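Putative pectin lyase (Geobacillus virus E2, PDB 7CHU) forms the trimeric tailspike of a deep-sea thermophilic phage and probably recognises, and perhaps cleaves, polysaccharide on the host cell surface. Local coordinates at residues D406-Y418 with N431-D444. Sequence-based numbering, arbitrary orientation.
Sequences DQGGRLALFQNVY and NASFGIQIADNTVD
The ring of F414 lies alongside G435, its CD1 3.4 Å from G435 CA, while the side chain of Q437 meets the ring's edge near its plane and the methyl of A412 sits over one face, toward the rim. Q437 also lies beside R410, over one face of the guanidinium. At the edge of that group D444 takes over: R410 NH2 reaches D444 OD2 at 3.2 Å in a salt bridge, from above the carboxylate plane, and N441 ND2 grips the same oxygen from the opposite face. R410 NH1 bonds back to Q407 O, so the guanidinium ties the 407–410 type I' turn to the loop after strand 433–438. At the other end N416 ND2 donates to A432 O at 2.7 Å, nearly straight at 174°, and S433 OG donates to N416 O. Between these ends, strands 410–415 and 433–438 pair antiparallel through six backbone bonds, with L411, L413, I436 and I438 on the other face from F414. The pair illustrates antiparallel pairing across the intervening strands 418–420 and 423–426: strand 402–407 flanks 410–415, strand 446–451 flanks 433–438, and the L411/I438 face packs on Y403 and Q415 of a second subunit.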
ATOM      1  N   ASP A 406      15.976 -18.838  18.446  1.00 16.46           N
ATOM      2  CA  ASP A 406      16.133 -18.636  19.880  1.00 17.34           C
ATOM      3  C   ASP A 406      16.130 -20.018  20.530  1.00 17.37           C
ATOM      4  O   ASP A 406      15.120 -20.724  20.479  1.00 19.63           O
ATOM      5  CB  ASP A 406      14.982 -17.773  20.394  1.00 18.25           C
ATOM      6  CG  ASP A 406      15.037 -17.530  21.899  1.00 24.24           C
ATOM      7  OD1 ASP A 406      15.930 -18.076  22.595  1.00 22.22           O
ATOM      8  OD2 ASP A 406      14.169 -16.778  22.385  1.00 23.27           O
ATOM      9  N   GLN A 407      17.245 -20.406  21.134  1.00 16.42           N
ATOM     10  CA  GLN A 407      17.344 -21.711  21.792  1.00 19.05           C
ATOM     11  C   GLN A 407      17.468 -21.455  23.291  1.00 19.58           C
ATOM     12  O   GLN A 407      18.567 -21.315  23.824  1.00 18.26           O
ATOM     13  CB  GLN A 407      18.513 -22.533  21.248  1.00 17.62           C
ATOM     14  CG  GLN A 407      18.343 -24.065  21.440  1.00 18.27           C
ATOM     15  CD  GLN A 407      18.327 -24.482  22.896  1.00 22.85           C
ATOM     16  OE1 GLN A 407      19.375 -24.739  23.488  1.00 24.48           O
ATOM     17  NE2 GLN A 407      17.153 -24.491  23.496  1.00 23.47           N
ATOM     18  N   GLY A 408      16.323 -21.399  23.962  1.00 20.31           N
ATOM     19  CA  GLY A 408      16.278 -21.095  25.377  1.00 24.62           C
ATOM     20  C   GLY A 408      17.047 -19.853  25.768  1.00 20.91           C
ATOM     21  O   GLY A 408      17.762 -19.862  26.772  1.00 23.50           O
ATOM     22  N   GLY A 409      16.937 -18.788  24.983  1.00 22.31           N
ATOM     23  CA  GLY A 409      17.650 -17.554  25.270  1.00 20.85           C
ATOM     24  C   GLY A 409      18.999 -17.428  24.601  1.00 21.23           C
ATOM     25  O   GLY A 409      19.648 -16.391  24.741  1.00 22.21           O
ATOM     26  N   ARG A 410      19.439 -18.449  23.883  1.00 18.55           N
ATOM     27  CA  ARG A 410      20.692 -18.412  23.157  1.00 15.05           C
ATOM     28  C   ARG A 410      20.450 -18.087  21.684  1.00 16.88           C
ATOM     29  O   ARG A 410      19.384 -18.378  21.129  1.00 18.90           O
ATOM     30  CB  ARG A 410      21.411 -19.754  23.297  1.00 18.34           C
ATOM     31  CG  ARG A 410      21.510 -20.302  24.755  1.00 18.03           C
ATOM     32  CD  ARG A 410      21.946 -21.772  24.734  1.00 21.09           C
ATOM     33  NE  ARG A 410      22.024 -22.366  26.067  1.00 18.08           N
ATOM     34  CZ  ARG A 410      20.987 -22.869  26.742  1.00 22.97           C
ATOM     35  NH1 ARG A 410      19.760 -22.855  26.221  1.00 19.80           N
ATOM     36  NH2 ARG A 410      21.178 -23.384  27.960  1.00 24.08           N
ATOM     37  N   LEU A 411      21.456 -17.498  21.046  1.00 16.17           N
ATOM     38  CA  LEU A 411      21.438 -17.354  19.588  1.00 18.44           C
ATOM     39  C   LEU A 411      21.925 -18.665  18.984  1.00 19.33           C
ATOM     40  O   LEU A 411      23.022 -19.135  19.311  1.00 19.59           O
ATOM     41  CB  LEU A 411      22.309 -16.186  19.131  1.00 13.51           C
ATOM     42  CG  LEU A 411      22.665 -16.070  17.643  1.00 15.45           C
ATOM     43  CD1 LEU A 411      21.409 -16.020  16.775  1.00 17.82           C
ATOM     44  CD2 LEU A 411      23.546 -14.856  17.393  1.00 16.14           C
ATOM     45  N   ALA A 412      21.102 -19.293  18.155  1.00 16.03           N
ATOM     46  CA  ALA A 412      21.415 -20.640  17.696  1.00 15.66           C
ATOM     47  C   ALA A 412      21.321 -20.766  16.180  1.00 18.38           C
ATOM     48  O   ALA A 412      20.430 -20.188  15.542  1.00 20.09           O
ATOM     49  CB  ALA A 412      20.502 -21.658  18.365  1.00 16.79           C
ATOM     50  N   LEU A 413      22.247 -21.545  15.623  1.00 13.54           N
ATOM     51  CA  LEU A 413      22.378 -21.813  14.193  1.00 15.14           C
ATOM     52  C   LEU A 413      22.305 -23.329  14.068  1.00 17.25           C
ATOM     53  O   LEU A 413      23.292 -24.015  14.347  1.00 16.98           O
ATOM     54  CB  LEU A 413      23.691 -21.264  13.636  1.00 17.80           C
ATOM     55  CG  LEU A 413      23.975 -19.748  13.745  1.00 21.76           C
ATOM     56  CD1 LEU A 413      22.744 -18.953  13.348  1.00 27.42           C
ATOM     57  CD2 LEU A 413      24.470 -19.336  15.107  1.00 23.07           C
ATOM     58  N   PHE A 414      21.134 -23.847  13.687  1.00 12.20           N
ATOM     59  CA  PHE A 414      20.855 -25.274  13.778  1.00 16.42           C
ATOM     60  C   PHE A 414      20.558 -25.845  12.397  1.00 19.09           C
ATOM     61  O   PHE A 414      19.911 -25.198  11.564  1.00 15.13           O
ATOM     62  CB  PHE A 414      19.644 -25.560  14.685  1.00 14.99           C
ATOM     63  CG  PHE A 414      19.951 -25.638  16.161  1.00 13.90           C
ATOM     64  CD1 PHE A 414      21.216 -25.357  16.667  1.00 13.01           C
ATOM     65  CD2 PHE A 414      18.934 -25.976  17.049  1.00 13.01           C
ATOM     66  CE1 PHE A 414      21.469 -25.456  18.041  1.00 15.35           C
ATOM     67  CE2 PHE A 414      19.163 -26.069  18.429  1.00 15.79           C
ATOM     68  CZ  PHE A 414      20.436 -25.809  18.926  1.00 14.95           C
ATOM     69  N   GLN A 415      20.989 -27.086  12.186  1.00 15.45           N
ATOM     70  CA  GLN A 415      20.721 -27.829  10.964  1.00 17.55           C
ATOM     71  C   GLN A 415      19.975 -29.110  11.326  1.00 19.67           C
ATOM     72  O   GLN A 415      20.505 -29.957  12.055  1.00 17.53           O
ATOM     73  CB  GLN A 415      22.031 -28.125  10.227  1.00 16.60           C
ATOM     74  CG  GLN A 415      21.838 -28.850   8.909  1.00 20.66           C
ATOM     75  CD  GLN A 415      21.003 -28.029   7.909  1.00 21.86           C
ATOM     76  OE1 GLN A 415      21.130 -26.806   7.836  1.00 19.39           O
ATOM     77  NE2 GLN A 415      20.146 -28.712   7.141  1.00 21.37           N
ATOM     78  N   ASN A 416      18.733 -29.228  10.854  1.00 17.64           N
ATOM     79  CA  ASN A 416      17.896 -30.417  11.045  1.00 19.73           C
ATOM     80  C   ASN A 416      17.481 -30.606  12.501  1.00 19.83           C
ATOM     81  O   ASN A 416      17.320 -31.738  12.965  1.00 17.66           O
ATOM     82  CB  ASN A 416      18.566 -31.699  10.527  1.00 19.10           C
ATOM     83  CG  ASN A 416      17.575 -32.861  10.388  1.00 22.23           C
ATOM     84  OD1 ASN A 416      16.384 -32.651  10.108  1.00 22.79           O
ATOM     85  ND2 ASN A 416      18.055 -34.089  10.619  1.00 22.56           N
ATOM     86  N   VAL A 417      17.309 -29.511  13.233  1.00 18.56           N
ATOM     87  CA  VAL A 417      16.786 -29.579  14.594  1.00 19.04           C
ATOM     88  C   VAL A 417      16.365 -28.178  14.985  1.00 14.52           C
ATOM     89  O   VAL A 417      16.995 -27.197  14.585  1.00 18.43           O
ATOM     90  CB  VAL A 417      17.828 -30.150  15.587  1.00 16.05           C
ATOM     91  CG1 VAL A 417      19.078 -29.238  15.629  1.00 18.71           C
ATOM     92  CG2 VAL A 417      17.223 -30.283  16.993  1.00 16.22           C
ATOM     93  N   TYR A 418      15.304 -28.086  15.781  1.00 14.91           N
ATOM     94  CA  TYR A 418      14.875 -26.797  16.306  1.00 19.27           C
ATOM     95  C   TYR A 418      14.169 -27.027  17.632  1.00 19.96           C
ATOM     96  O   TYR A 418      13.661 -28.114  17.893  1.00 20.36           O
ATOM     97  CB  TYR A 418      13.961 -26.040  15.310  1.00 15.62           C
ATOM     98  CG  TYR A 418      12.624 -26.700  15.000  1.00 20.21           C
ATOM     99  CD1 TYR A 418      12.510 -27.659  13.987  1.00 19.99           C
ATOM    100  CD2 TYR A 418      11.477 -26.350  15.708  1.00 21.13           C
ATOM    101  CE1 TYR A 418      11.273 -28.254  13.683  1.00 20.82           C
ATOM    102  CE2 TYR A 418      10.250 -26.935  15.425  1.00 22.14           C
ATOM    103  CZ  TYR A 418      10.151 -27.877  14.416  1.00 20.79           C
ATOM    104  OH  TYR A 418       8.929 -28.442  14.154  1.00 23.46           O
ATOM    105  N   ASN A 431      18.368 -38.104   8.874  1.00 25.66           N
ATOM    106  CA  ASN A 431      19.605 -37.339   8.953  1.00 22.41           C
ATOM    107  C   ASN A 431      19.906 -36.985  10.402  1.00 22.37           C
ATOM    108  O   ASN A 431      18.996 -36.840  11.221  1.00 20.49           O
ATOM    109  CB  ASN A 431      19.535 -36.060   8.120  1.00 23.06           C
ATOM    110  CG  ASN A 431      19.349 -36.338   6.627  1.00 33.71           C
ATOM    111  OD1 ASN A 431      19.557 -37.454   6.158  1.00 34.62           O
ATOM    112  ND2 ASN A 431      18.937 -35.319   5.884  1.00 33.83           N
ATOM    113  N   ALA A 432      21.195 -36.855  10.711  1.00 21.77           N
ATOM    114  CA  ALA A 432      21.625 -36.341  12.008  1.00 21.07           C
ATOM    115  C   ALA A 432      21.215 -34.871  12.165  1.00 18.87           C
ATOM    116  O   ALA A 432      20.631 -34.257  11.267  1.00 20.01           O
ATOM    117  CB  ALA A 432      23.139 -36.499  12.155  1.00 21.26           C
ATOM    118  N   SER A 433      21.532 -34.294  13.327  1.00 16.06           N
ATOM    119  CA  SER A 433      21.310 -32.882  13.586  1.00 16.65           C
ATOM    120  C   SER A 433      22.575 -32.302  14.199  1.00 18.52           C
ATOM    121  O   SER A 433      23.237 -32.973  14.998  1.00 16.48           O
ATOM    122  CB  SER A 433      20.142 -32.678  14.544  1.00 18.69           C
ATOM    123  OG  SER A 433      19.029 -33.451  14.141  1.00 21.21           O
ATOM    124  N   PHE A 434      22.914 -31.067  13.827  1.00 13.65           N
ATOM    125  CA  PHE A 434      24.063 -30.382  14.411  1.00 17.28           C
ATOM    126  C   PHE A 434      23.731 -28.908  14.533  1.00 16.08           C
ATOM    127  O   PHE A 434      22.902 -28.388  13.785  1.00 14.20           O
ATOM    128  CB  PHE A 434      25.339 -30.564  13.578  1.00 15.43           C
ATOM    129  CG  PHE A 434      25.942 -31.921  13.719  1.00 18.45           C
ATOM    130  CD1 PHE A 434      26.792 -32.209  14.795  1.00 18.10           C
ATOM    131  CD2 PHE A 434      25.655 -32.910  12.799  1.00 15.43           C
ATOM    132  CE1 PHE A 434      27.326 -33.477  14.943  1.00 16.52           C
ATOM    133  CE2 PHE A 434      26.182 -34.209  12.933  1.00 18.18           C
ATOM    134  CZ  PHE A 434      27.030 -34.491  13.986  1.00 15.67           C
ATOM    135  N   GLY A 435      24.377 -28.244  15.490  1.00 14.14           N
ATOM    136  CA  GLY A 435      24.162 -26.814  15.648  1.00 14.89           C
ATOM    137  C   GLY A 435      25.209 -26.154  16.524  1.00 17.56           C
ATOM    138  O   GLY A 435      26.019 -26.811  17.200  1.00 16.44           O
ATOM    139  N   ILE A 436      25.177 -24.824  16.482  1.00 14.07           N
ATOM    140  CA  ILE A 436      25.911 -23.949  17.394  1.00 15.90           C
ATOM    141  C   ILE A 436      24.896 -23.123  18.172  1.00 16.69           C
ATOM    142  O   ILE A 436      23.934 -22.603  17.589  1.00 14.53           O
ATOM    143  CB  ILE A 436      26.867 -23.026  16.625  1.00 15.72           C
ATOM    144  CG1 ILE A 436      27.854 -23.832  15.789  1.00 16.19           C
ATOM    145  CG2 ILE A 436      27.615 -22.078  17.588  1.00 16.67           C
ATOM    146  CD1 ILE A 436      28.704 -22.943  14.869  1.00 19.84           C
ATOM    147  N   GLN A 437      25.086 -23.014  19.483  1.00 14.52           N
ATOM    148  CA  GLN A 437      24.250 -22.131  20.281  1.00 16.34           C
ATOM    149  C   GLN A 437      25.155 -21.242  21.123  1.00 18.15           C
ATOM    150  O   GLN A 437      26.109 -21.725  21.747  1.00 15.70           O
ATOM    151  CB  GLN A 437      23.259 -22.916  21.144  1.00 18.23           C
ATOM    152  CG  GLN A 437      23.865 -23.997  22.049  1.00 15.54           C
ATOM    153  CD  GLN A 437      22.790 -24.922  22.623  1.00 21.57           C
ATOM    154  OE1 GLN A 437      21.803 -25.260  21.953  1.00 21.89           O
ATOM    155  NE2 GLN A 437      22.977 -25.336  23.866  1.00 22.72           N
ATOM    156  N   ILE A 438      24.858 -19.941  21.112  1.00 17.00           N
ATOM    157  CA  ILE A 438      25.703 -18.907  21.707  1.00 16.37           C
ATOM    158  C   ILE A 438      24.953 -18.313  22.895  1.00 19.37           C
ATOM    159  O   ILE A 438      23.919 -17.665  22.722  1.00 14.46           O
ATOM    160  CB  ILE A 438      26.066 -17.836  20.670  1.00 18.31           C
ATOM    161  CG1 ILE A 438      26.762 -18.487  19.462  1.00 15.42           C
ATOM    162  CG2 ILE A 438      26.899 -16.726  21.278  1.00 16.15           C
ATOM    163  CD1 ILE A 438      26.840 -17.531  18.268  1.00 15.84           C
ATOM    164  N   ALA A 439      25.462 -18.545  24.108  1.00 15.71           N
ATOM    165  CA  ALA A 439      24.773 -18.170  25.332  1.00 17.97           C
ATOM    166  C   ALA A 439      25.323 -16.860  25.876  1.00 16.23           C
ATOM    167  O   ALA A 439      26.318 -16.324  25.386  1.00 19.10           O
ATOM    168  CB  ALA A 439      24.908 -19.279  26.379  1.00 19.00           C
ATOM    169  N   ASP A 440      24.631 -16.312  26.867  1.00 17.24           N
ATOM    170  CA  ASP A 440      25.167 -15.199  27.649  1.00 20.61           C
ATOM    171  C   ASP A 440      25.311 -15.602  29.117  1.00 20.83           C
ATOM    172  O   ASP A 440      24.960 -14.855  30.038  1.00 19.59           O
ATOM    173  CB  ASP A 440      24.354 -13.908  27.472  1.00 17.97           C
ATOM    174  CG  ASP A 440      22.851 -14.086  27.623  1.00 25.33           C
ATOM    175  OD1 ASP A 440      22.423 -14.976  28.388  1.00 24.93           O
ATOM    176  OD2 ASP A 440      22.093 -13.309  26.971  1.00 24.69           O
ATOM    177  N   ASN A 441      25.841 -16.799  29.341  1.00 19.61           N
ATOM    178  CA  ASN A 441      26.251 -17.233  30.667  1.00 20.29           C
ATOM    179  C   ASN A 441      27.586 -17.963  30.546  1.00 20.17           C
ATOM    180  O   ASN A 441      27.910 -18.538  29.498  1.00 17.72           O
ATOM    181  CB  ASN A 441      25.168 -18.097  31.347  1.00 24.97           C
ATOM    182  CG  ASN A 441      24.992 -19.468  30.705  1.00 24.52           C
ATOM    183  OD1 ASN A 441      25.822 -20.363  30.877  1.00 24.27           O
ATOM    184  ND2 ASN A 441      23.887 -19.654  30.010  1.00 24.10           N
ATOM    185  N   THR A 442      28.384 -17.892  31.621  1.00 16.72           N
ATOM    186  CA  THR A 442      29.774 -18.344  31.592  1.00 16.90           C
ATOM    187  C   THR A 442      29.917 -19.858  31.581  1.00 22.65           C
ATOM    188  O   THR A 442      31.005 -20.355  31.263  1.00 22.33           O
ATOM    189  CB  THR A 442      30.528 -17.821  32.820  1.00 20.72           C
ATOM    190  OG1 THR A 442      29.820 -18.237  33.984  1.00 16.68           O
ATOM    191  CG2 THR A 442      30.623 -16.298  32.804  1.00 17.76           C
ATOM    192  N   VAL A 443      28.878 -20.598  31.974  1.00 18.05           N
ATOM    193  CA  VAL A 443      28.927 -22.053  31.887  1.00 24.21           C
ATOM    194  C   VAL A 443      28.832 -22.529  30.428  1.00 24.51           C
ATOM    195  O   VAL A 443      29.579 -23.416  30.002  1.00 25.38           O
ATOM    196  CB  VAL A 443      27.812 -22.666  32.763  1.00 27.08           C
ATOM    197  CG1 VAL A 443      27.892 -24.173  32.729  1.00 28.84           C
ATOM    198  CG2 VAL A 443      27.930 -22.183  34.200  1.00 31.28           C
ATOM    199  N   ASP A 444      27.914 -21.957  29.640  1.00 22.91           N
ATOM    200  CA  ASP A 444      27.672 -22.444  28.276  1.00 22.30           C
ATOM    201  C   ASP A 444      28.642 -21.860  27.257  1.00 21.24           C
ATOM    202  O   ASP A 444      29.127 -22.582  26.373  1.00 19.10           O
ATOM    203  CB  ASP A 444      26.255 -22.099  27.839  1.00 22.22           C
ATOM    204  CG  ASP A 444      25.204 -22.795  28.656  1.00 29.20           C
ATOM    205  OD1 ASP A 444      25.494 -23.902  29.161  1.00 25.46           O
ATOM    206  OD2 ASP A 444      24.084 -22.235  28.765  1.00 31.74           O
TER
HETATM  207  O   HOH W   1      21.709 -17.554  26.463  1.00 27.59           O